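Local coordinates for protein ulvan Lyase-PL25 (Pseudoalteromonas sp. PLSV, PDB 5UAM) that cleaves ulvan, the sulfated cell-wall polysaccharide of green seaweeds, as a family 25 polysaccharide lyase with a beta-propeller fold, at residues Gly74-Pro79 / Val450-Val455; Ala137-Val142 / Asp154-Thr159; Leu177-Gly182 / Val189-Val194. All coordinates share one frame; numbering follows the deposited sequence.

In the fold
The three contacts lie on different sheets of the beta-propeller. Interactions 2 and 3 follow one another along the chain, both inside the loop that interaction 1 closes between sheet-edge strand 75-81 and the C-terminal segment. Interaction 1 is remote, its centre about 29 Å from that of interaction 2 and 34 Å from that of interaction 3. Interactions 2 and 3 have centres about 12 Å apart and touch: the loop after strand 152-154 lays I158 and T159 against strands 175-180 and 188-193, with a probable hydrogen bond from T159 N to Q191 OE1. This joins two successive sheets beside the substrate site, whereas interaction 1 joins the C-terminal segment to another sheet, away from that site.

Interaction 1 of 3, residues Gly74-Pro79 / Val450-Val455; sequences GQWQGP and VTRSLV
The carbonyl oxygen G78 O is gripped by both terminal nitrogens of R452, NH2 at 2.8 Å and NH1 at 2.9 Å. In this beta-propeller these two bonds fasten strand 75-81, an outermost strand of a four-stranded sheet, to the C-terminal segment, where strand 452-453 pairs with strand 25-26 and runs into helix 454-460. G78 O lies in the guanidinium plane, facing the end of the group, and is the carbonyl oxygen of the cis peptide bond to P79. The R452 side chain leaves with CG anti to the backbone N (chi1 -178°) and stays extended as far as NE, a shape that carries it across the indole of W76. Its CD sits over the five-membered ring of W76, 4.0 Å from the centroid, in a CH-pi contact. Farther out, W76 CB presses on one face of the guanidinium, 3.5 Å from R452 CZ, with ring and guanidinium planes only 18° apart. The group has further partners: NE forms a salt bridge with D456, and NH1 has a second acceptor in F29 O. With an alanine here, G78 O and the D456 carboxylate would probably lose these partners and one face of the indole its aliphatic cover. The W76 ring is held from its edge as well, since NE1 donates to T451 O at 2.9 Å with an N-H...O angle of 159°. The acceptor is in the ring plane, but the nitrogen stands above the plane of the T451 carbonyl. F29 and Y69 bring further rings against the indole. At its six-membered end, W76 CZ2 meets the methyl V450 CG1 at 3.8 Å.

Interaction 2 of 3, residues Ala137-Val142 / Asp154-Thr159; sequences ANKHAV and DLNNIT
H140 ND1 donates to N157 OD1 at 2.7 Å, across the outer edge of the propeller sheet formed by strands 103-106, 112-116, 139-143 and 152-154. Strand 139-143 pairs antiparallel with the last of these, and A141 faces D154 as a non-hydrogen-bonded pair. Beyond that pair the chain leaves the sheet, and asparagine side chains take over part of the bonding. N157 holds its CG between its backbone N and carbonyl carbon (chi1 60°), a turn that brings OD1 to the edge of the imidazole, close to the ring plane, with the amide 37° from that plane. The imidazole is fixed from other sides too: NE2 is hydrogen-bonded to H113, and F115 stacks on the ring. L155 is modelled in two conformers, so the CH-pi contact of its CD1 over a face of the imidazole and its touch on V142 CG1 are less certain. N156 is turned differently, CG anti to its carbonyl carbon, and its OD1 takes the backbone N of H140 at 2.9 Å in an almost straight bond of 175°. H140 O in turn accepts two amides of the loop, L155 N at 2.8 Å and N156 N at 3.1 Å, the latter on a lone pair. Farther along, water 2 donates to both N138 O and I158 O, and water 1 accepts from N138 ND2, which also bonds N165, and donates to T159 O. On the other branch of the N156 amide, ND2 reaches water 3 at 3.0 Å, and that water also accepts from K139 NZ.

Interaction 3 of 3, residues Leu177-Gly182 / Val189-Val194; sequences LFFRHG and VYQKSV. With PO4 (phosphate ion), chain E.
V189 drives its CG2 methyl over one face of the F179 ring, 3.6 Å from the centroid, in a CH-pi contact between facing residues of the antiparallel hairpin formed by strands 175-180 and 188-193. The phenyl comes within range because F179 holds CG between its backbone N and carbonyl carbon (chi1 55°), bringing the ring end nearer the partner strand. The other V189 methyl, CG1, rests on H181 CB at 3.8 Å. Q191, on the same sheet face, meets the F179 ring at its edge, OE1 3.4 Å from CZ; its NE2 is held by A201 O. Backbone bonds pair F179 with V189 and L177 with Q191. On the opposite face, Y190 CB covers the F178 ring.

Just past F179, the substrate-binding R180 grips a phosphate ion, NH1 to O2 and NH2 to O4, each at 2.9 Å; the ion, probably from the crystallisation liquor, occupies the substrate site and also bonds H99, H119, H184 and Y222. Both hairpin strands are interior to the sheet, near its 165-169 end: strand 165-169 flanks 175-180, strand 204-211 flanks 188-193, and the loop bearing I158 and T159 packs on L177, F179 and Q191.

Interaction 1 of 3, residues Gly74-Pro79 / Val450-Val455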
loop_
_atom_site.group_PDB
_atom_site.type_symbol
_atom_site.label_atom_id
_atom_site.label_comp_id
_atom_site.label_asym_id
_atom_site.label_seq_id
_atom_site.Cartn_x
_atom_site.Cartn_y
_atom_site.Cartn_z
ATOM N N GLY A 74 -18.375 -2.768 -21.513
ATOM C CA GLY A 74 -18.687 -1.551 -20.805
ATOM C C GLY A 74 -19.500 -1.744 -19.549
ATOM O O GLY A 74 -20.020 -0.756 -19.021
ATOM N N GLN A 75 -19.629 -2.971 -19.055
ATOM C CA GLN A 75 -20.531 -3.290 -17.957
ATOM C C GLN A 75 -19.757 -3.372 -16.649
ATOM O O GLN A 75 -18.692 -3.998 -16.580
ATOM C CB GLN A 75 -21.231 -4.635 -18.185
ATOM N N TRP A 76 -20.314 -2.750 -15.615
ATOM C CA TRP A 76 -19.864 -2.909 -14.248
ATOM C C TRP A 76 -20.670 -3.984 -13.530
ATOM O O TRP A 76 -21.878 -4.138 -13.741
ATOM C CB TRP A 76 -20.064 -1.599 -13.472
ATOM C CG TRP A 76 -19.108 -0.508 -13.810
ATOM C CD1 TRP A 76 -19.258 0.464 -14.763
ATOM C CD2 TRP A 76 -17.851 -0.262 -13.173
ATOM N NE1 TRP A 76 -18.156 1.286 -14.755
ATOM C CE2 TRP A 76 -17.285 0.867 -13.789
ATOM C CE3 TRP A 76 -17.139 -0.897 -12.137
ATOM C CZ2 TRP A 76 -16.029 1.382 -13.399
ATOM C CZ3 TRP A 76 -15.915 -0.381 -11.754
ATOM C CH2 TRP A 76 -15.376 0.748 -12.390
ATOM N N GLN A 77 -19.984 -4.695 -12.632
ATOM C CA GLN A 77 -20.598 -5.593 -11.666
ATOM C C GLN A 77 -20.242 -5.139 -10.263
ATOM O O GLN A 77 -19.122 -4.693 -10.011
ATOM C CB GLN A 77 -20.062 -7.021 -11.811
ATOM C CG GLN A 77 -20.241 -7.638 -13.186
ATOM C CD GLN A 77 -21.641 -8.124 -13.427
ATOM O OE1 GLN A 77 -22.192 -8.886 -12.634
ATOM N NE2 GLN A 77 -22.231 -7.693 -14.537
ATOM N N GLY A 78 -21.185 -5.274 -9.345
ATOM C CA GLY A 78 -20.954 -4.932 -7.970
ATOM C C GLY A 78 -21.171 -3.460 -7.716
ATOM O O GLY A 78 -21.742 -2.740 -8.532
ATOM N N PRO A 79 -20.717 -2.981 -6.567
ATOM C CA PRO A 79 -19.860 -3.675 -5.600
ATOM C C PRO A 79 -20.612 -4.694 -4.740
ATOM O O PRO A 79 -21.815 -4.581 -4.487
ATOM C CB PRO A 79 -19.358 -2.536 -4.735
ATOM C CG PRO A 79 -20.466 -1.542 -4.747
ATOM C CD PRO A 79 -21.002 -1.596 -6.160
ATOM N N VAL A 450 -13.316 5.991 -15.625
ATOM C CA VAL A 450 -14.137 4.991 -16.301
ATOM C C VAL A 450 -15.555 5.167 -15.773
ATOM O O VAL A 450 -15.828 4.867 -14.611
ATOM C CB VAL A 450 -13.633 3.576 -16.013
ATOM C CG1 VAL A 450 -14.527 2.547 -16.703
ATOM C CG2 VAL A 450 -12.196 3.404 -16.444
ATOM N N THR A 451 -16.452 5.643 -16.621
ATOM C CA THR A 451 -17.778 6.026 -16.155
ATOM C C THR A 451 -18.684 4.817 -15.942
ATOM O O THR A 451 -18.427 3.700 -16.417
ATOM C CB THR A 451 -18.443 7.009 -17.114
ATOM O OG1 THR A 451 -18.687 6.401 -18.388
ATOM C CG2 THR A 451 -17.565 8.264 -17.319
ATOM N N ARG A 452 -19.754 5.066 -15.193
ATOM C CA ARG A 452 -20.780 4.069 -14.921
ATOM C C ARG A 452 -22.160 4.698 -15.090
ATOM O O ARG A 452 -22.364 5.869 -14.762
ATOM C CB ARG A 452 -20.659 3.544 -13.496
ATOM C CG ARG A 452 -21.676 2.460 -13.163
ATOM C CD ARG A 452 -21.363 1.734 -11.845
ATOM N NE ARG A 452 -22.181 0.522 -11.751
ATOM C CZ ARG A 452 -22.050 -0.412 -10.808
ATOM N NH1 ARG A 452 -21.180 -0.252 -9.822
ATOM N NH2 ARG A 452 -22.776 -1.506 -10.866
ATOM N N SER A 453 -23.107 3.922 -15.605
ATOM C CA SER A 453 -24.492 4.363 -15.671
ATOM C C SER A 453 -25.009 4.625 -14.268
ATOM O O SER A 453 -24.901 3.773 -13.385
ATOM C CB SER A 453 -25.330 3.268 -16.323
ATOM O OG SER A 453 -26.692 3.366 -15.969
ATOM N N LEU A 454 -25.635 5.786 -14.074
ATOM C CA LEU A 454 -26.171 6.105 -12.756
ATOM C C LEU A 454 -27.324 5.175 -12.384
ATOM O O LEU A 454 -27.431 4.749 -11.229
ATOM C CB LEU A 454 -26.634 7.560 -12.725
ATOM C CG LEU A 454 -27.139 8.066 -11.374
ATOM C CD1 LEU A 454 -26.116 7.849 -10.275
ATOM C CD2 LEU A 454 -27.513 9.543 -11.504
ATOM N N VAL A 455 -28.173 4.830 -13.349
ATOM C CA VAL A 455 -29.255 3.877 -13.091
ATOM C C VAL A 455 -28.676 2.548 -12.622
ATOM O O VAL A 455 -29.172 1.928 -11.674
ATOM C CB VAL A 455 -30.108 3.696 -14.353
ATOM C CG1 VAL A 455 -31.056 2.502 -14.206
ATOM C CG2 VAL A 455 -30.914 4.966 -14.626
#

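Interaction 2 of 3, residues Ala137-Val142 / Asp154-Thr159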
loop_
_atom_site.group_PDB
_atom_site.type_symbol
_atom_site.label_atom_id
_atom_site.label_comp_id
_atom_site.label_asym_id
_atom_site.label_seq_id
_atom_site.Cartn_x
_atom_site.Cartn_y
_atom_site.Cartn_z
ATOM N N ALA A 137 -8.624 -8.677 14.007
ATOM C CA ALA A 137 -7.970 -9.851 13.454
ATOM C C ALA A 137 -7.867 -9.738 11.942
ATOM O O ALA A 137 -8.859 -9.447 11.253
ATOM C CB ALA A 137 -8.779 -11.093 13.805
ATOM N N ASN A 138 -6.683 -10.013 11.431
ATOM C CA ASN A 138 -6.455 -10.040 9.994
ATOM C C ASN A 138 -7.139 -11.259 9.383
ATOM O O ASN A 138 -7.074 -12.367 9.923
ATOM C CB ASN A 138 -4.953 -10.049 9.720
ATOM C CG ASN A 138 -4.575 -9.363 8.413
ATOM O OD1 ASN A 138 -5.221 -8.398 7.968
ATOM N ND2 ASN A 138 -3.488 -9.846 7.803
ATOM N N LYS A 139 -7.771 -11.053 8.233
ATOM C CA LYS A 139 -8.716 -12.010 7.665
ATOM C C LYS A 139 -8.444 -12.230 6.185
ATOM O O LYS A 139 -7.762 -11.454 5.515
ATOM C CB LYS A 139 -10.154 -11.538 7.851
ATOM C CG LYS A 139 -10.621 -11.599 9.288
ATOM C CD LYS A 139 -11.949 -10.867 9.485
ATOM C CE LYS A 139 -12.428 -10.986 10.912
ATOM N NZ LYS A 139 -12.913 -12.381 11.203
ATOM N N HIS A 140 -9.021 -13.320 5.672
ATOM C CA HIS A 140 -8.774 -13.749 4.302
ATOM C C HIS A 140 -10.067 -14.362 3.795
ATOM O O HIS A 140 -10.540 -15.362 4.349
ATOM C CB HIS A 140 -7.642 -14.768 4.289
ATOM C CG HIS A 140 -7.367 -15.409 2.965
ATOM N ND1 HIS A 140 -6.636 -16.579 2.860
ATOM C CD2 HIS A 140 -7.709 -15.062 1.704
ATOM C CE1 HIS A 140 -6.541 -16.919 1.587
ATOM N NE2 HIS A 140 -7.182 -16.014 0.870
ATOM N N ALA A 141 -10.646 -13.761 2.765
ATOM C CA ALA A 141 -11.832 -14.265 2.104
ATOM C C ALA A 141 -11.475 -14.695 0.693
ATOM O O ALA A 141 -10.528 -14.197 0.081
ATOM C CB ALA A 141 -12.920 -13.199 2.052
ATOM N N VAL A 142 -12.262 -15.619 0.148
ATOM C CA VAL A 142 -12.027 -16.083 -1.216
ATOM C C VAL A 142 -13.363 -16.205 -1.935
ATOM O O VAL A 142 -14.389 -16.546 -1.338
ATOM C CB VAL A 142 -11.251 -17.420 -1.236
ATOM C CG1 VAL A 142 -12.080 -18.535 -0.671
ATOM C CG2 VAL A 142 -10.779 -17.743 -2.659
ATOM N N ASP A 154 -15.189 -17.333 3.932
ATOM C CA ASP A 154 -14.081 -17.044 4.813
ATOM C C ASP A 154 -13.071 -18.186 4.795
ATOM O O ASP A 154 -13.439 -19.367 4.881
ATOM C CB ASP A 154 -14.612 -16.859 6.235
ATOM C CG ASP A 154 -15.655 -15.767 6.325
ATOM O OD1 ASP A 154 -15.446 -14.706 5.704
ATOM O OD2 ASP A 154 -16.702 -15.966 6.991
ATOM N N LEU A 155 -11.787 -17.865 4.740
ATOM C CA LEU A 155 -10.769 -18.875 5.030
ATOM C C LEU A 155 -10.065 -18.625 6.347
ATOM O O LEU A 155 -9.786 -19.560 7.092
ATOM C CB LEU A 155 -9.713 -18.927 3.919
ATOM C CG LEU A 155 -10.230 -19.224 2.516
ATOM C CD1 LEU A 155 -9.064 -19.391 1.553
ATOM C CD2 LEU A 155 -11.105 -20.479 2.513
ATOM N N ASN A 156 -9.905 -17.370 6.679
ATOM C CA ASN A 156 -9.055 -16.866 7.736
ATOM C C ASN A 156 -7.995 -17.870 8.159
ATOM O O ASN A 156 -8.026 -18.384 9.280
ATOM C CB ASN A 156 -9.983 -16.480 8.876
ATOM C CG ASN A 156 -11.062 -15.522 8.410
ATOM O OD1 ASN A 156 -10.839 -14.760 7.462
ATOM N ND2 ASN A 156 -12.237 -15.562 9.049
ATOM N N ASN A 157 -7.065 -18.152 7.241
ATOM C CA ASN A 157 -6.034 -19.175 7.392
ATOM C C ASN A 157 -4.630 -18.559 7.443
ATOM O O ASN A 157 -3.625 -19.240 7.179
ATOM C CB ASN A 157 -6.111 -20.176 6.235
ATOM C CG ASN A 157 -5.903 -19.516 4.887
ATOM O OD1 ASN A 157 -5.844 -18.303 4.799
ATOM N ND2 ASN A 157 -5.812 -20.305 3.835
ATOM N N ILE A 158 -4.569 -17.279 7.763
ATOM C CA ILE A 158 -3.343 -16.529 7.997
ATOM C C ILE A 158 -3.366 -16.106 9.457
ATOM O O ILE A 158 -4.401 -16.169 10.122
ATOM C CB ILE A 158 -3.242 -15.302 7.078
ATOM C CG1 ILE A 158 -4.465 -14.378 7.232
ATOM C CG2 ILE A 158 -3.131 -15.779 5.618
ATOM C CD1 ILE A 158 -4.408 -13.124 6.418
ATOM N N THR A 159 -2.214 -15.692 9.979
ATOM C CA THR A 159 -2.220 -15.297 11.380
ATOM C C THR A 159 -3.165 -14.109 11.582
ATOM O O THR A 159 -3.224 -13.202 10.743
ATOM C CB THR A 159 -0.826 -14.958 11.912
ATOM O OG1 THR A 159 -0.971 -14.544 13.279
ATOM C CG2 THR A 159 -0.131 -13.839 11.108
HETATM O O HOH W 1 -1.955 -12.120 8.606
HETATM O O HOH W 2 -6.982 -15.123 9.449
HETATM O O HOH W 3 -14.563 -13.612 9.218
#

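Interaction 3 of 3, residues Leu177-Gly182 / Val189-Val194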
loop_
_atom_site.group_PDB
_atom_site.type_symbol
_atom_site.label_atom_id
_atom_site.label_comp_id
_atom_site.label_asym_id
_atom_site.label_seq_id
_atom_site.Cartn_x
_atom_site.Cartn_y
_atom_site.Cartn_z
ATOM N N LEU A 177 2.166 -13.409 1.068
ATOM C CA LEU A 177 1.461 -12.330 1.747
ATOM C C LEU A 177 2.438 -11.695 2.720
ATOM O O LEU A 177 2.911 -12.362 3.639
ATOM C CB LEU A 177 0.231 -12.831 2.512
ATOM C CG LEU A 177 -0.619 -11.715 3.116
ATOM C CD1 LEU A 177 -1.353 -10.959 2.020
ATOM C CD2 LEU A 177 -1.629 -12.321 4.113
ATOM N N PHE A 178 2.751 -10.424 2.494
ATOM C CA PHE A 178 3.651 -9.650 3.340
ATOM C C PHE A 178 2.818 -8.750 4.249
ATOM O O PHE A 178 1.803 -8.191 3.828
ATOM C CB PHE A 178 4.559 -8.770 2.475
ATOM C CG PHE A 178 5.531 -9.540 1.667
ATOM C CD1 PHE A 178 5.129 -10.093 0.474
ATOM C CD2 PHE A 178 6.828 -9.717 2.096
ATOM C CE1 PHE A 178 5.994 -10.809 -0.296
ATOM C CE2 PHE A 178 7.719 -10.487 1.326
ATOM C CZ PHE A 178 7.273 -11.019 0.136
ATOM N N PHE A 179 3.221 -8.633 5.504
ATOM C CA PHE A 179 2.496 -7.827 6.475
ATOM C C PHE A 179 3.354 -7.643 7.720
ATOM O O PHE A 179 4.361 -8.339 7.928
ATOM C CB PHE A 179 1.143 -8.456 6.853
ATOM C CG PHE A 179 1.239 -9.866 7.352
ATOM C CD1 PHE A 179 1.261 -10.941 6.473
ATOM C CD2 PHE A 179 1.287 -10.140 8.709
ATOM C CE1 PHE A 179 1.352 -12.246 6.927
ATOM C CE2 PHE A 179 1.374 -11.437 9.166
ATOM C CZ PHE A 179 1.395 -12.500 8.275
ATOM N N ARG A 180 2.940 -6.687 8.550
ATOM C CA ARG A 180 3.493 -6.537 9.891
ATOM C C ARG A 180 2.781 -7.492 10.837
ATOM O O ARG A 180 1.552 -7.504 10.903
ATOM C CB ARG A 180 3.312 -5.102 10.359
ATOM C CG ARG A 180 3.939 -4.793 11.717
ATOM C CD ARG A 180 3.770 -3.357 12.162
ATOM N NE ARG A 180 2.365 -3.054 12.440
ATOM C CZ ARG A 180 1.885 -1.819 12.550
ATOM N NH1 ARG A 180 2.687 -0.764 12.418
ATOM N NH2 ARG A 180 0.589 -1.654 12.773
ATOM N N HIS A 181 3.545 -8.300 11.569
ATOM C CA HIS A 181 2.972 -9.369 12.396
ATOM C C HIS A 181 2.553 -8.844 13.774
ATOM O O HIS A 181 3.038 -9.264 14.828
ATOM C CB HIS A 181 3.965 -10.526 12.497
ATOM C CG HIS A 181 3.400 -11.832 12.975
ATOM N ND1 HIS A 181 2.940 -12.026 14.260
ATOM C CD2 HIS A 181 3.351 -13.051 12.380
ATOM C CE1 HIS A 181 2.588 -13.292 14.418
ATOM N NE2 HIS A 181 2.807 -13.931 13.283
ATOM N N GLY A 182 1.641 -7.858 13.736
ATOM C CA GLY A 182 1.138 -7.233 14.940
ATOM C C GLY A 182 1.055 -5.731 14.799
ATOM O O GLY A 182 0.886 -5.232 13.681
ATOM N N VAL A 189 6.879 -9.807 8.211
ATOM C CA VAL A 189 6.951 -11.205 7.829
ATOM C C VAL A 189 6.318 -11.395 6.459
ATOM O O VAL A 189 5.597 -10.536 5.947
ATOM C CB VAL A 189 6.205 -12.108 8.830
ATOM C CG1 VAL A 189 6.712 -11.907 10.254
ATOM C CG2 VAL A 189 4.705 -11.840 8.752
ATOM N N TYR A 190 6.524 -12.581 5.912
ATOM C CA TYR A 190 5.628 -13.093 4.887
ATOM C C TYR A 190 5.114 -14.469 5.274
ATOM O O TYR A 190 5.734 -15.196 6.053
ATOM C CB TYR A 190 6.289 -13.146 3.503
ATOM C CG TYR A 190 7.434 -14.131 3.370
ATOM C CD1 TYR A 190 7.206 -15.471 3.110
ATOM C CD2 TYR A 190 8.761 -13.720 3.486
ATOM C CE1 TYR A 190 8.252 -16.375 2.974
ATOM C CE2 TYR A 190 9.805 -14.614 3.350
ATOM C CZ TYR A 190 9.559 -15.947 3.088
ATOM O OH TYR A 190 10.623 -16.820 2.953
ATOM N N GLN A 191 3.940 -14.805 4.723
ATOM C CA GLN A 191 3.459 -16.174 4.703
ATOM C C GLN A 191 3.305 -16.617 3.262
ATOM O O GLN A 191 2.779 -15.877 2.423
ATOM C CB GLN A 191 2.132 -16.334 5.451
ATOM C CG GLN A 191 2.248 -16.166 6.951
ATOM C CD GLN A 191 1.004 -16.551 7.693
ATOM O OE1 GLN A 191 0.185 -15.700 8.084
ATOM N NE2 GLN A 191 0.844 -17.845 7.899
ATOM N N LYS A 192 3.771 -17.835 2.998
ATOM C CA LYS A 192 3.845 -18.402 1.658
ATOM C C LYS A 192 2.826 -19.526 1.500
ATOM O O LYS A 192 2.701 -20.392 2.370
ATOM C CB LYS A 192 5.255 -18.959 1.404
ATOM C CG LYS A 192 5.458 -19.628 0.039
ATOM C CD LYS A 192 6.856 -20.218 -0.081
ATOM C CE LYS A 192 7.017 -20.916 -1.393
ATOM N NZ LYS A 192 8.373 -21.508 -1.526
ATOM N N SER A 193 2.124 -19.530 0.366
ATOM C CA SER A 193 1.207 -20.613 0.020
ATOM C C SER A 193 1.566 -21.149 -1.353
ATOM O O SER A 193 1.739 -20.375 -2.296
ATOM C CB SER A 193 -0.255 -20.140 -0.002
ATOM O OG SER A 193 -1.085 -21.142 -0.571
ATOM N N VAL A 194 1.628 -22.474 -1.467
ATOM C CA VAL A 194 1.859 -23.163 -2.736
ATOM C C VAL A 194 0.607 -23.855 -3.271
ATOM O O VAL A 194 0.688 -24.552 -4.302
ATOM C CB VAL A 194 3.056 -24.132 -2.665
ATOM C CG1 VAL A 194 4.323 -23.372 -2.237
ATOM C CG2 VAL A 194 2.790 -25.291 -1.720
HETATM P P PO4 E . 0.063 2.148 12.751
HETATM O O1 PO4 E . 0.255 3.026 13.972
HETATM O O2 PO4 E . 1.368 1.759 12.187
HETATM O O3 PO4 E . -0.699 3.000 11.765
HETATM O O4 PO4 E . -0.707 0.905 13.187
#